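PDB 6TME: pollen-specific leucine-rich repeat extensin-like protein 1 from Arabidopsis thaliana, which probably binds a secreted peptide signal through its leucine-rich repeat domain and ties it to the pollen cell wall through its extensin part. Local coordinates for residues Ile97-His101 against Ala102-Gly106; Ser201-Pro204 against Glu205-Lys209; Ile239-Gly243 against Asn244-Gly248; Gly248-Pro251 against Asn252-Ser256; Phe335-Ser339 against Asn340-Asn344. All coordinates share one frame; numbering follows the deposited sequence.

Contact 1: residues Ile97-His101 against Ala102-Gly106. Unlike the reference sequence in segment 102-106: Phe105 (reference Ala).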
loop_
_atom_site.group_PDB
_atom_site.type_symbol
_atom_site.label_atom_id
_atom_site.label_comp_id
_atom_site.label_asym_id
_atom_site.label_seq_id
_atom_site.Cartn_x
_atom_site.Cartn_y
_atom_site.Cartn_z
ATOM N N ILE A 97 16.130 -9.694 8.857
ATOM C CA ILE A 97 16.892 -9.632 7.630
ATOM C C ILE A 97 16.548 -8.300 6.991
ATOM O O ILE A 97 15.375 -7.933 6.920
ATOM C CB ILE A 97 16.533 -10.803 6.705
ATOM C CG1 ILE A 97 16.878 -12.126 7.392
ATOM C CG2 ILE A 97 17.182 -10.608 5.349
ATOM C CD1 ILE A 97 18.353 -12.449 7.399
ATOM N N ASP A 98 17.564 -7.549 6.587
ATOM C CA ASP A 98 17.326 -6.262 5.950
ATOM C C ASP A 98 18.418 -6.060 4.911
ATOM O O ASP A 98 19.547 -5.723 5.260
ATOM C CB ASP A 98 17.286 -5.116 6.944
ATOM C CG ASP A 98 16.778 -3.816 6.318
ATOM O OD1 ASP A 98 16.873 -3.648 5.072
ATOM O OD2 ASP A 98 16.262 -2.958 7.075
ATOM N N LEU A 99 18.043 -6.248 3.640
ATOM C CA LEU A 99 18.880 -6.039 2.468
ATOM C C LEU A 99 18.323 -4.926 1.571
ATOM O O LEU A 99 18.581 -4.913 0.363
ATOM C CB LEU A 99 19.008 -7.347 1.679
ATOM C CG LEU A 99 19.591 -8.525 2.477
ATOM C CD1 LEU A 99 19.483 -9.883 1.721
ATOM C CD2 LEU A 99 21.046 -8.215 2.862
ATOM N N ASN A 100 17.546 -3.997 2.142
ATOM C CA ASN A 100 16.949 -2.921 1.356
ATOM C C ASN A 100 17.991 -2.246 0.482
ATOM O O ASN A 100 19.067 -1.873 0.956
ATOM C CB ASN A 100 16.283 -1.874 2.257
ATOM C CG ASN A 100 14.934 -2.304 2.744
ATOM O OD1 ASN A 100 14.395 -3.323 2.309
ATOM N ND2 ASN A 100 14.378 -1.542 3.663
ATOM N N HIS A 101 17.678 -2.149 -0.814
ATOM C CA HIS A 101 18.480 -1.428 -1.801
ATOM C C HIS A 101 19.784 -2.122 -2.172
ATOM O O HIS A 101 20.661 -1.481 -2.761
ATOM C CB HIS A 101 18.790 -0.010 -1.326
ATOM C CG HIS A 101 17.569 0.825 -1.138
ATOM N ND1 HIS A 101 16.999 1.039 0.098
ATOM C CD2 HIS A 101 16.784 1.467 -2.033
ATOM C CE1 HIS A 101 15.927 1.799 -0.041
ATOM N NE2 HIS A 101 15.774 2.070 -1.324
ATOM N N ALA A 102 19.958 -3.414 -1.843
ATOM C CA ALA A 102 21.183 -4.097 -2.262
ATOM C C ALA A 102 21.163 -4.539 -3.729
ATOM O O ALA A 102 22.203 -4.958 -4.238
ATOM C CB ALA A 102 21.464 -5.299 -1.355
ATOM N N ASP A 103 20.028 -4.445 -4.424
ATOM C CA ASP A 103 19.957 -4.724 -5.864
ATOM C C ASP A 103 20.433 -6.140 -6.227
ATOM O O ASP A 103 20.968 -6.366 -7.318
ATOM C CB ASP A 103 20.743 -3.674 -6.656
ATOM C CG ASP A 103 20.391 -3.668 -8.136
ATOM O OD1 ASP A 103 19.194 -3.789 -8.479
ATOM O OD2 ASP A 103 21.319 -3.550 -8.965
ATOM N N ILE A 104 20.203 -7.109 -5.342
ATOM C CA ILE A 104 20.686 -8.477 -5.521
ATOM C C ILE A 104 19.763 -9.244 -6.467
ATOM O O ILE A 104 18.560 -9.353 -6.225
ATOM C CB ILE A 104 20.789 -9.192 -4.161
ATOM C CG1 ILE A 104 21.806 -8.490 -3.260
ATOM C CG2 ILE A 104 21.171 -10.645 -4.325
ATOM C CD1 ILE A 104 21.670 -8.875 -1.794
ATOM N N PHE A 105 20.328 -9.814 -7.526
ATOM C CA PHE A 105 19.589 -10.734 -8.385
ATOM C C PHE A 105 19.791 -12.148 -7.851
ATOM O O PHE A 105 20.903 -12.680 -7.880
ATOM C CB PHE A 105 20.026 -10.613 -9.846
ATOM C CG PHE A 105 19.478 -11.710 -10.760
ATOM C CD1 PHE A 105 18.196 -12.235 -10.572
ATOM C CD2 PHE A 105 20.260 -12.224 -11.799
ATOM C CE1 PHE A 105 17.704 -13.244 -11.408
ATOM C CE2 PHE A 105 19.774 -13.234 -12.651
ATOM C CZ PHE A 105 18.487 -13.735 -12.459
ATOM N N GLY A 106 18.720 -12.743 -7.355
ATOM C CA GLY A 106 18.707 -14.148 -6.992
ATOM C C GLY A 106 17.263 -14.592 -6.853
ATOM O O GLY A 106 16.372 -14.058 -7.499
#
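A type II beta turn from Leu99 to Ala102 carries the chain off the end of strand 92-98, at the bend that follows the strand in a leucine-rich repeat coil. The turn is closed by one bond, from Ala102 N to Leu99 O (3.0 Å, N-H...O 153°). His101 takes the positive phi (73°) usual at the third place of a type II turn, where glycine is common. The methyl of Ala102 stays on the inner side of the corner, its CB 3.4 Å from Leu99 O, a close fit against the turn's own carbonyl, and 4.4 Å from Leu99 CB. Two residues on, the chain comes back past the same leucine, and the branch ends Leu99 CD1 and Ile104 CD1 meet at 4.3 Å. Leucine and isoleucine suit the core of the coil, where Trp54 of helix 43-56 also lies against Leu99. On the outer side, Asp98 OD1 takes the backbone N of Asn100 at 3.0 Å nearly along its C-O bond, an Asx turn that fixes the exit from the strand. Asn100 OD1 accepts from Asn124 N in the next repeat, while His101 NE2 bonds to the backbone of the chain of another protein. Ala102 stands where many repeats carry an asparagine and makes no side-chain bond of its own; Asn126 of the following repeat instead gives its ND2 to Leu99 O and takes Ile104 N on OD1. The corner is therefore amphipathic: its apolar groups face the core, and its polar groups bind the neighbouring repeat and the partner chain.

Contact 2: residues Ser201-Pro204 against Glu205-Lys209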
loop_
_atom_site.group_PDB
_atom_site.type_symbol
_atom_site.label_atom_id
_atom_site.label_comp_id
_atom_site.label_asym_id
_atom_site.label_seq_id
_atom_site.Cartn_x
_atom_site.Cartn_y
_atom_site.Cartn_z
ATOM N N SER A 201 -9.537 -8.716 -11.675
ATOM C CA SER A 201 -10.856 -8.932 -11.093
ATOM C C SER A 201 -11.144 -8.018 -9.911
ATOM O O SER A 201 -10.588 -6.919 -9.820
ATOM C CB SER A 201 -11.047 -10.388 -10.691
ATOM O OG SER A 201 -11.660 -11.077 -11.761
ATOM N N THR A 202 -12.037 -8.453 -9.029
ATOM C CA THR A 202 -12.756 -7.522 -8.180
ATOM C C THR A 202 -11.996 -7.230 -6.904
ATOM O O THR A 202 -11.095 -7.970 -6.498
ATOM C CB THR A 202 -14.154 -8.039 -7.814
ATOM O OG1 THR A 202 -14.065 -9.302 -7.146
ATOM C CG2 THR A 202 -14.999 -8.173 -9.036
ATOM N N ILE A 203 -12.366 -6.114 -6.288
ATOM C CA ILE A 203 -12.018 -5.873 -4.891
ATOM C C ILE A 203 -12.888 -6.773 -4.028
ATOM O O ILE A 203 -14.112 -6.748 -4.162
ATOM C CB ILE A 203 -12.217 -4.411 -4.523
ATOM C CG1 ILE A 203 -11.320 -3.516 -5.375
ATOM C CG2 ILE A 203 -11.895 -4.187 -3.044
ATOM C CD1 ILE A 203 -11.839 -2.111 -5.412
ATOM N N PRO A 204 -12.308 -7.577 -3.158
ATOM C CA PRO A 204 -13.111 -8.535 -2.394
ATOM C C PRO A 204 -14.151 -7.844 -1.524
ATOM O O PRO A 204 -13.897 -6.791 -0.940
ATOM C CB PRO A 204 -12.069 -9.255 -1.537
ATOM C CG PRO A 204 -10.764 -9.018 -2.248
ATOM C CD PRO A 204 -10.873 -7.666 -2.851
ATOM N N GLU A 205 -15.322 -8.477 -1.416
ATOM C CA GLU A 205 -16.351 -8.007 -0.498
ATOM C C GLU A 205 -15.861 -7.953 0.943
ATOM O O GLU A 205 -16.465 -7.260 1.768
ATOM C CB GLU A 205 -17.587 -8.910 -0.592
ATOM C CG GLU A 205 -18.316 -8.804 -1.936
ATOM C CD GLU A 205 -19.057 -7.481 -2.090
ATOM O OE1 GLU A 205 -19.374 -6.856 -1.050
ATOM O OE2 GLU A 205 -19.322 -7.070 -3.247
ATOM N N THR A 206 -14.779 -8.670 1.262
ATOM C CA THR A 206 -14.252 -8.731 2.616
ATOM C C THR A 206 -13.506 -7.473 3.032
ATOM O O THR A 206 -13.129 -7.361 4.205
ATOM C CB THR A 206 -13.298 -9.908 2.732
ATOM O OG1 THR A 206 -12.354 -9.817 1.659
ATOM C CG2 THR A 206 -14.058 -11.223 2.633
ATOM N N ILE A 207 -13.277 -6.535 2.108
ATOM C CA ILE A 207 -12.486 -5.349 2.429
ATOM C C ILE A 207 -12.978 -4.654 3.697
ATOM O O ILE A 207 -12.174 -4.090 4.454
ATOM C CB ILE A 207 -12.479 -4.390 1.232
ATOM C CG1 ILE A 207 -11.438 -3.308 1.448
ATOM C CG2 ILE A 207 -13.869 -3.773 1.017
ATOM C CD1 ILE A 207 -11.267 -2.429 0.248
ATOM N N GLY A 208 -14.289 -4.698 3.969
ATOM C CA GLY A 208 -14.810 -4.049 5.160
ATOM C C GLY A 208 -14.321 -4.650 6.457
ATOM O O GLY A 208 -14.460 -4.021 7.519
ATOM N N LYS A 209 -13.762 -5.865 6.402
ATOM C CA LYS A 209 -13.215 -6.486 7.601
ATOM C C LYS A 209 -11.845 -5.931 7.967
ATOM O O LYS A 209 -11.424 -6.089 9.113
ATOM C CB LYS A 209 -13.118 -8.009 7.430
ATOM C CG LYS A 209 -14.458 -8.745 7.255
ATOM C CD LYS A 209 -15.231 -8.849 8.556
ATOM C CE LYS A 209 -16.464 -9.739 8.417
ATOM N NZ LYS A 209 -17.338 -9.646 9.630
#
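From an extended backbone at Ile203 and Pro204 the chain bends sharply into a short 3-10 segment, and the bend is closed by Ile207 N bonding to Pro204 O three residues back (3.1 Å, N-H...O 164°). A second bond of the same spacing, Lys209 N to Thr206 O at 2.7 Å, continues the winding. Proline suits the entrance: its ring fixes phi near -61°, which suits the extended approach, and it has no N-H left to satisfy before the turn begins. Around this frame two apolar side chains converge. Ile203 CG2 touches Ile207 CD1 at 3.8 Å, methyl against methyl. With CG1 of Ile207 opposite its backbone N (chi1 -168°), the long branch extends to Ile203, while the short branch CG2 turns back to lie 3.6 Å from Pro204 O. Thr206 sits beside the proline ring, its OG1 3.3 Å from Pro204 CB, and its hydroxyl bonds to Pro182 O of the preceding repeat, so a polar group on the edge of the turn is used to join two coils. Glu205, exposed, points its CB away from the preceding segment and lies against Pro227, and its backbone O accepts from Thr229 OG1 of the next repeat. Hydrophobic Ile203 and Ile207 inward, Glu205 at the surface, Thr206 along the edge toward the neighbouring coil, with proline between: this is the Ile-Pro-x-x-Ile-Gly sequence of plant-specific leucine-rich repeats, in which the chain turns from the second strand into the 3-10 winding of the convex side.

Contact 3: residues Ile239-Gly243 against Asn244-Gly248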
loop_
_atom_site.group_PDB
_atom_site.type_symbol
_atom_site.label_atom_id
_atom_site.label_comp_id
_atom_site.label_asym_id
_atom_site.label_seq_id
_atom_site.Cartn_x
_atom_site.Cartn_y
_atom_site.Cartn_z
ATOM N N ILE A 239 -6.375 5.309 1.401
ATOM C CA ILE A 239 -6.723 4.264 0.443
ATOM C C ILE A 239 -6.492 4.808 -0.960
ATOM O O ILE A 239 -6.920 5.918 -1.287
ATOM C CB ILE A 239 -8.170 3.759 0.627
ATOM C CG1 ILE A 239 -8.405 2.497 -0.211
ATOM C CG2 ILE A 239 -9.224 4.849 0.308
ATOM C CD1 ILE A 239 -9.238 1.449 0.505
ATOM N N VAL A 240 -5.781 4.047 -1.782
ATOM C CA VAL A 240 -5.320 4.521 -3.080
ATOM C C VAL A 240 -5.709 3.500 -4.143
ATOM O O VAL A 240 -5.278 2.343 -4.075
ATOM C CB VAL A 240 -3.805 4.764 -3.078
ATOM C CG1 VAL A 240 -3.355 5.351 -4.404
ATOM C CG2 VAL A 240 -3.433 5.697 -1.913
ATOM N N PHE A 241 -6.536 3.932 -5.108
ATOM C CA PHE A 241 -7.029 3.125 -6.220
ATOM C C PHE A 241 -6.514 3.583 -7.582
ATOM O O PHE A 241 -6.971 3.053 -8.601
ATOM C CB PHE A 241 -8.558 3.175 -6.318
ATOM C CG PHE A 241 -9.295 2.645 -5.141
ATOM C CD1 PHE A 241 -9.511 1.279 -4.992
ATOM C CD2 PHE A 241 -9.880 3.519 -4.237
ATOM C CE1 PHE A 241 -10.235 0.793 -3.911
ATOM C CE2 PHE A 241 -10.602 3.049 -3.162
ATOM C CZ PHE A 241 -10.788 1.684 -2.995
ATOM N N ILE A 242 -5.636 4.583 -7.636
ATOM C CA ILE A 242 -5.151 5.161 -8.887
ATOM C C ILE A 242 -4.927 4.111 -9.977
ATOM O O ILE A 242 -4.140 3.171 -9.804
ATOM C CB ILE A 242 -3.841 5.941 -8.660
ATOM C CG1 ILE A 242 -3.990 6.943 -7.543
ATOM C CG2 ILE A 242 -3.412 6.669 -9.939
ATOM C CD1 ILE A 242 -2.697 7.673 -7.259
ATOM N N GLY A 243 -5.583 4.284 -11.121
ATOM C CA GLY A 243 -5.157 3.575 -12.311
ATOM C C GLY A 243 -5.547 2.112 -12.332
ATOM O O GLY A 243 -4.690 1.236 -12.364
ATOM N N ASN A 244 -6.844 1.843 -12.274
ATOM C CA ASN A 244 -7.369 0.493 -12.383
ATOM C C ASN A 244 -8.492 0.552 -13.416
ATOM O O ASN A 244 -8.598 1.486 -14.221
ATOM C CB ASN A 244 -7.826 -0.033 -11.017
ATOM C CG ASN A 244 -6.674 -0.565 -10.186
ATOM O OD1 ASN A 244 -6.133 -1.638 -10.465
ATOM N ND2 ASN A 244 -6.289 0.186 -9.158
ATOM N N ASN A 245 -9.342 -0.465 -13.411
ATOM C CA ASN A 245 -10.472 -0.496 -14.319
ATOM C C ASN A 245 -11.755 -0.646 -13.524
ATOM O O ASN A 245 -12.612 -1.472 -13.857
ATOM C CB ASN A 245 -10.305 -1.627 -15.331
ATOM C CG ASN A 245 -9.302 -1.274 -16.404
ATOM O OD1 ASN A 245 -9.401 -0.213 -17.045
ATOM N ND2 ASN A 245 -8.301 -2.132 -16.584
ATOM N N LEU A 246 -11.874 0.132 -12.456
ATOM C CA LEU A 246 -13.079 0.127 -11.651
ATOM C C LEU A 246 -14.143 1.034 -12.288
ATOM O O LEU A 246 -13.849 1.937 -13.080
ATOM C CB LEU A 246 -12.753 0.584 -10.237
ATOM C CG LEU A 246 -11.710 -0.217 -9.442
ATOM C CD1 LEU A 246 -11.302 0.581 -8.178
ATOM C CD2 LEU A 246 -12.225 -1.604 -9.058
ATOM N N SER A 247 -15.391 0.798 -11.911
ATOM C CA SER A 247 -16.530 1.441 -12.561
ATOM C C SER A 247 -17.713 1.376 -11.610
ATOM O O SER A 247 -17.568 1.047 -10.426
ATOM C CB SER A 247 -16.847 0.765 -13.898
ATOM O OG SER A 247 -17.131 -0.615 -13.682
ATOM N N GLY A 248 -18.890 1.681 -12.130
ATOM C CA GLY A 248 -20.039 1.850 -11.269
ATOM C C GLY A 248 -19.969 3.197 -10.563
ATOM O O GLY A 248 -19.090 4.036 -10.805
#
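Asn244 folds its amide back under the turn and gives an N-H from ND2 to Phe241 O (3.0 Å, N-H...O 158°). Phe241 O lies close to the amide plane, whereas the donor stands above the carbonyl plane of Phe241, 55° out of it. The fold-back follows from CG of Asn244 lying beside its own backbone N and opposite the carbonyl carbon. Next to this polar link is an apolar one: Leu246 CD1 reaches Phe241 CD1 at 3.7 Å, the two side chains crossing at about a right angle. Gly243, at positive phi, lets the backbone swing round between Phe241 and Asn244. In the second shell the buried amide is fully used, for ND2 also donates to Phe217 O and OD1 accepts from Phe222 N, both in the preceding repeat. Phe241 O has a second donor as well, ND2 of Asn268 in the following repeat, whose OD1 takes Leu246 N. With an alanine here in place of Asn244, Phe241 O would probably have one donor fewer, and Phe217 O and Phe222 N would lose a buried partner. Further out, the Phe241 ring meets that of Phe217 with nearly parallel planes, coil on coil, and Ile203, of the turn before strand 214-216, also packs on Phe241 and Leu246. Ile242 points the other way and touches an apolar side chain of the chain of another protein. An asparagine bonding the backbone of its own and the neighbouring coil, at the turn after the concave strand, is the hallmark of the leucine-rich repeat solenoid.

Contact 4: residues Gly248-Pro251 against Asn252-Ser256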
loop_
_atom_site.group_PDB
_atom_site.type_symbol
_atom_site.label_atom_id
_atom_site.label_comp_id
_atom_site.label_asym_id
_atom_site.label_seq_id
_atom_site.Cartn_x
_atom_site.Cartn_y
_atom_site.Cartn_z
ATOM N N GLY A 248 -18.890 1.681 -12.130
ATOM C CA GLY A 248 -20.039 1.850 -11.269
ATOM C C GLY A 248 -19.969 3.197 -10.563
ATOM O O GLY A 248 -19.090 4.036 -10.805
ATOM N N CYS A 249 -20.933 3.397 -9.676
ATOM C CA CYS A 249 -20.998 4.605 -8.875
ATOM C C CYS A 249 -20.232 4.412 -7.579
ATOM O O CYS A 249 -20.079 3.291 -7.094
ATOM C CB CYS A 249 -22.453 4.961 -8.563
ATOM S SG CYS A 249 -23.472 5.246 -10.025
ATOM N N LEU A 250 -19.760 5.519 -7.016
ATOM C CA LEU A 250 -19.183 5.491 -5.681
ATOM C C LEU A 250 -20.253 5.071 -4.684
ATOM O O LEU A 250 -21.354 5.626 -4.703
ATOM C CB LEU A 250 -18.641 6.865 -5.301
ATOM C CG LEU A 250 -17.331 7.238 -5.986
ATOM C CD1 LEU A 250 -16.770 8.550 -5.433
ATOM C CD2 LEU A 250 -16.320 6.094 -5.831
ATOM N N PRO A 251 -19.993 4.098 -3.817
ATOM C CA PRO A 251 -20.986 3.789 -2.788
ATOM C C PRO A 251 -21.059 4.909 -1.770
ATOM O O PRO A 251 -20.031 5.427 -1.325
ATOM C CB PRO A 251 -20.474 2.479 -2.164
ATOM C CG PRO A 251 -19.031 2.407 -2.518
ATOM C CD PRO A 251 -18.906 3.101 -3.856
ATOM N N ASN A 252 -22.294 5.286 -1.406
ATOM C CA ASN A 252 -22.507 6.296 -0.373
ATOM C C ASN A 252 -21.813 5.934 0.935
ATOM O O ASN A 252 -21.552 6.820 1.755
ATOM C CB ASN A 252 -24.009 6.497 -0.099
ATOM C CG ASN A 252 -24.837 6.741 -1.374
ATOM O OD1 ASN A 252 -24.391 7.377 -2.333
ATOM N ND2 ASN A 252 -26.065 6.249 -1.363
ATOM N N GLU A 253 -21.521 4.648 1.148
ATOM C CA GLU A 253 -20.890 4.204 2.386
ATOM C C GLU A 253 -19.492 4.773 2.554
ATOM O O GLU A 253 -18.984 4.793 3.681
ATOM C CB GLU A 253 -20.848 2.674 2.430
ATOM C CG GLU A 253 -22.223 2.004 2.588
ATOM C CD GLU A 253 -23.048 1.994 1.292
ATOM O OE1 GLU A 253 -22.561 2.485 0.246
ATOM O OE2 GLU A 253 -24.192 1.485 1.316
ATOM N N ILE A 254 -18.871 5.258 1.471
ATOM C CA ILE A 254 -17.595 5.961 1.592
ATOM C C ILE A 254 -17.662 7.064 2.640
ATOM O O ILE A 254 -16.674 7.336 3.333
ATOM C CB ILE A 254 -17.155 6.513 0.224
ATOM C CG1 ILE A 254 -16.836 5.351 -0.725
ATOM C CG2 ILE A 254 -15.917 7.394 0.372
ATOM C CD1 ILE A 254 -16.560 5.773 -2.161
ATOM N N GLY A 255 -18.823 7.696 2.798
ATOM C CA GLY A 255 -18.947 8.784 3.749
ATOM C C GLY A 255 -18.798 8.385 5.205
ATOM O O GLY A 255 -18.678 9.271 6.056
ATOM N N SER A 256 -18.812 7.091 5.516
ATOM C CA SER A 256 -18.563 6.657 6.882
ATOM C C SER A 256 -17.083 6.649 7.259
ATOM O O SER A 256 -16.772 6.461 8.438
ATOM C CB SER A 256 -19.148 5.256 7.098
ATOM O OG SER A 256 -20.380 5.142 6.416
#
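With CG1 of Ile254 beside its backbone N and opposite the carbonyl carbon (chi1 -67°), the longer branch runs back along the turn to the pair Leu250-Pro251. Its CD1 end meets Leu250 CD2 at 3.7 Å and the ring atom CD of Pro251 at 3.9 Å. A bend at chi2 of Glu253 (76°) brings its carboxylate back as well, with OE1 3.2 Å from Pro251 CB, so that the proline is flanked by an aliphatic chain and a charged one. The backbone is closed by Ile254 N bonding to Pro251 O (3.0 Å, N-H...O 165°). Farther along, Glu253 O accepts twice from Ser256: its N at 2.9 Å and its OG at 3.1 Å reach the oxygen from the same face of its plane. Serine suits this place, since a short hydroxyl can reach back to the turn it has just left. Leu250 extends inward onto Phe289 and Pro275, and Asn252 O is taken by Thr277 OG1 of the next repeat. Just upstream Gly248, at a corner where a larger residue would be jammed, leads to Cys249, which is joined by a disulfide to Cys364 near the chain's end. Leu-Pro followed by a 3-10 winding is the convex-side turn of plant-specific leucine-rich repeats, here additionally fastened to the C-terminal region.

Contact 5: residues Phe335-Ser339 against Asn340-Asn344. With SO4 (sulfate ion), chain Q.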
loop_
_atom_site.group_PDB
_atom_site.type_symbol
_atom_site.label_atom_id
_atom_site.label_comp_id
_atom_site.label_asym_id
_atom_site.label_seq_id
_atom_site.Cartn_x
_atom_site.Cartn_y
_atom_site.Cartn_z
ATOM N N PHE A 335 -7.679 23.332 -5.728
ATOM C CA PHE A 335 -8.673 22.658 -6.540
ATOM C C PHE A 335 -8.152 22.513 -7.961
ATOM O O PHE A 335 -7.221 23.203 -8.378
ATOM C CB PHE A 335 -10.005 23.407 -6.538
ATOM C CG PHE A 335 -10.588 23.589 -5.172
ATOM C CD1 PHE A 335 -11.167 22.513 -4.503
ATOM C CD2 PHE A 335 -10.554 24.832 -4.545
ATOM C CE1 PHE A 335 -11.721 22.674 -3.237
ATOM C CE2 PHE A 335 -11.104 24.999 -3.275
ATOM C CZ PHE A 335 -11.686 23.911 -2.614
ATOM N N ASP A 336 -8.753 21.589 -8.698
ATOM C CA ASP A 336 -8.379 21.371 -10.092
ATOM C C ASP A 336 -9.612 20.864 -10.832
ATOM O O ASP A 336 -10.140 19.794 -10.497
ATOM C CB ASP A 336 -7.213 20.393 -10.165
ATOM C CG ASP A 336 -6.706 20.166 -11.576
ATOM O OD1 ASP A 336 -7.329 20.656 -12.536
ATOM O OD2 ASP A 336 -5.675 19.468 -11.719
ATOM N N ASP A 337 -10.091 21.651 -11.814
ATOM C CA ASP A 337 -11.337 21.343 -12.514
ATOM C C ASP A 337 -11.163 21.305 -14.031
ATOM O O ASP A 337 -12.152 21.397 -14.764
ATOM C CB ASP A 337 -12.450 22.328 -12.123
ATOM C CG ASP A 337 -12.198 23.784 -12.608
ATOM O OD1 ASP A 337 -11.139 24.102 -13.223
ATOM O OD2 ASP A 337 -13.094 24.627 -12.346
ATOM N N THR A 338 -9.930 21.167 -14.497
ATOM C CA THR A 338 -9.614 21.044 -15.917
ATOM C C THR A 338 -10.403 19.924 -16.593
ATOM O O THR A 338 -10.560 18.828 -16.042
ATOM C CB THR A 338 -8.112 20.765 -16.057
ATOM O OG1 THR A 338 -7.371 21.800 -15.402
ATOM C CG2 THR A 338 -7.681 20.634 -17.507
ATOM N N SER A 339 -10.878 20.205 -17.813
ATOM C CA SER A 339 -11.506 19.209 -18.663
ATOM C C SER A 339 -12.737 18.608 -18.009
ATOM O O SER A 339 -12.866 17.388 -17.867
ATOM C CB SER A 339 -10.529 18.109 -19.061
ATOM O OG SER A 339 -11.084 17.328 -20.106
ATOM N N ASN A 340 -13.641 19.481 -17.600
ATOM C CA ASN A 340 -14.967 19.026 -17.250
ATOM C C ASN A 340 -15.960 19.642 -18.230
ATOM O O ASN A 340 -15.601 19.928 -19.377
ATOM C CB ASN A 340 -15.265 19.395 -15.801
ATOM C CG ASN A 340 -14.803 18.318 -14.816
ATOM O OD1 ASN A 340 -15.372 17.232 -14.753
ATOM N ND2 ASN A 340 -13.742 18.607 -14.089
ATOM N N CYS A 341 -17.200 19.858 -17.791
ATOM C CA CYS A 341 -18.202 20.503 -18.629
ATOM C C CYS A 341 -18.737 21.756 -17.958
ATOM O O CYS A 341 -19.950 21.898 -17.799
ATOM C CB CYS A 341 -19.359 19.523 -18.884
ATOM S SG CYS A 341 -18.844 18.018 -19.699
ATOM N N LEU A 342 -17.860 22.641 -17.511
ATOM C CA LEU A 342 -18.283 23.792 -16.729
ATOM C C LEU A 342 -18.271 25.047 -17.584
ATOM O O LEU A 342 -17.264 25.352 -18.226
ATOM C CB LEU A 342 -17.378 23.988 -15.517
ATOM C CG LEU A 342 -17.181 22.741 -14.666
ATOM C CD1 LEU A 342 -15.882 22.877 -13.875
ATOM C CD2 LEU A 342 -18.379 22.532 -13.749
ATOM N N GLN A 343 -19.382 25.779 -17.577
ATOM C CA GLN A 343 -19.406 27.085 -18.221
ATOM C C GLN A 343 -18.504 28.058 -17.472
ATOM O O GLN A 343 -18.347 27.983 -16.254
ATOM C CB GLN A 343 -20.834 27.635 -18.281
ATOM C CG GLN A 343 -21.786 26.861 -19.198
ATOM C CD GLN A 343 -22.819 26.091 -18.414
ATOM O OE1 GLN A 343 -23.536 26.664 -17.596
ATOM N NE2 GLN A 343 -22.876 24.775 -18.625
ATOM N N ASN A 344 -17.883 28.962 -18.224
ATOM C CA ASN A 344 -17.127 30.078 -17.654
ATOM C C ASN A 344 -15.965 29.591 -16.798
ATOM O O ASN A 344 -15.717 30.083 -15.696
ATOM C CB ASN A 344 -18.031 31.015 -16.858
ATOM C CG ASN A 344 -18.667 32.058 -17.728
ATOM O OD1 ASN A 344 -18.360 32.154 -18.918
ATOM N ND2 ASN A 344 -19.543 32.869 -17.141
HETATM S S SO4 Q . -3.992 19.906 -14.961
HETATM O O1 SO4 Q . -3.623 19.635 -16.354
HETATM O O2 SO4 Q . -2.801 19.832 -14.117
HETATM O O3 SO4 Q . -4.559 21.250 -14.837
HETATM O O4 SO4 Q . -4.957 18.904 -14.511
#
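Leu342 lies at a slant to Asp337, with CD1 of the leucine 3.6 Å from OD2 of the aspartate and 3.9 Å from its CB. The carboxylate of Asp337 swings in between its own backbone N and carbonyl carbon (chi1 67°), and Arg345 NE pairs with OD2 in a salt bridge; Glu321 is close by, so the arginine is likely to ease the crowding of charge. The amide of Asn340 comes to the same residue's backbone instead: ND2 makes a weak bond to Asp337 O at 3.3 Å. Its other ties lie in the preceding repeat, ND2 to Phe313 O and OD1 from Phe318 N. Gln348 adds a donor to Asp337 O and accepts Leu342 N. On the outer side Asp336 OD1 receives Thr338 N at 3.3 Å, nearly in line with its C-O bond, an Asx turn. Replacing Asp336 with alanine would leave Thr338 N without this acceptor, and the turn is likely to be less firmly set. A sulfate, probably from the crystallisation liquor, lies near, its O4 2.9 Å from Asp336 OD2 and its O3 2.9 Å from Thr338 OG1; Asp336 also touches a sugar attached to the protein. Gln348 thus supplies the backbone bonds that a next coil's asparagine would give, and the Asp337-Arg345 salt bridge and the Cys341-Cys354 disulfide tie the last turn to the segment that follows.

Contacts 1, 3 and 5 are the same corner of the repeat, after strands 92-98, 238-240 and 334-336, at the start, middle and end of the solenoid. Contact 3 has the full asparagine and phenylalanine version; contact 1 has alanine for the asparagine and Leu99 where contact 3 has Phe241, and in contact 5 Asp337, paired with Arg345, takes that place. Contacts 2 and 4 are two copies of the proline turn into the 3-10 winding, about 14 Å apart between centres. Contact 1 is partly buried; the others are buried, with exposed residues at the rim of contacts 2 and 4. Contact 2 packs on contact 3 through Ile203, and contact 4 continues from it at Gly248. Contacts 1 and 3 also face another protein chain.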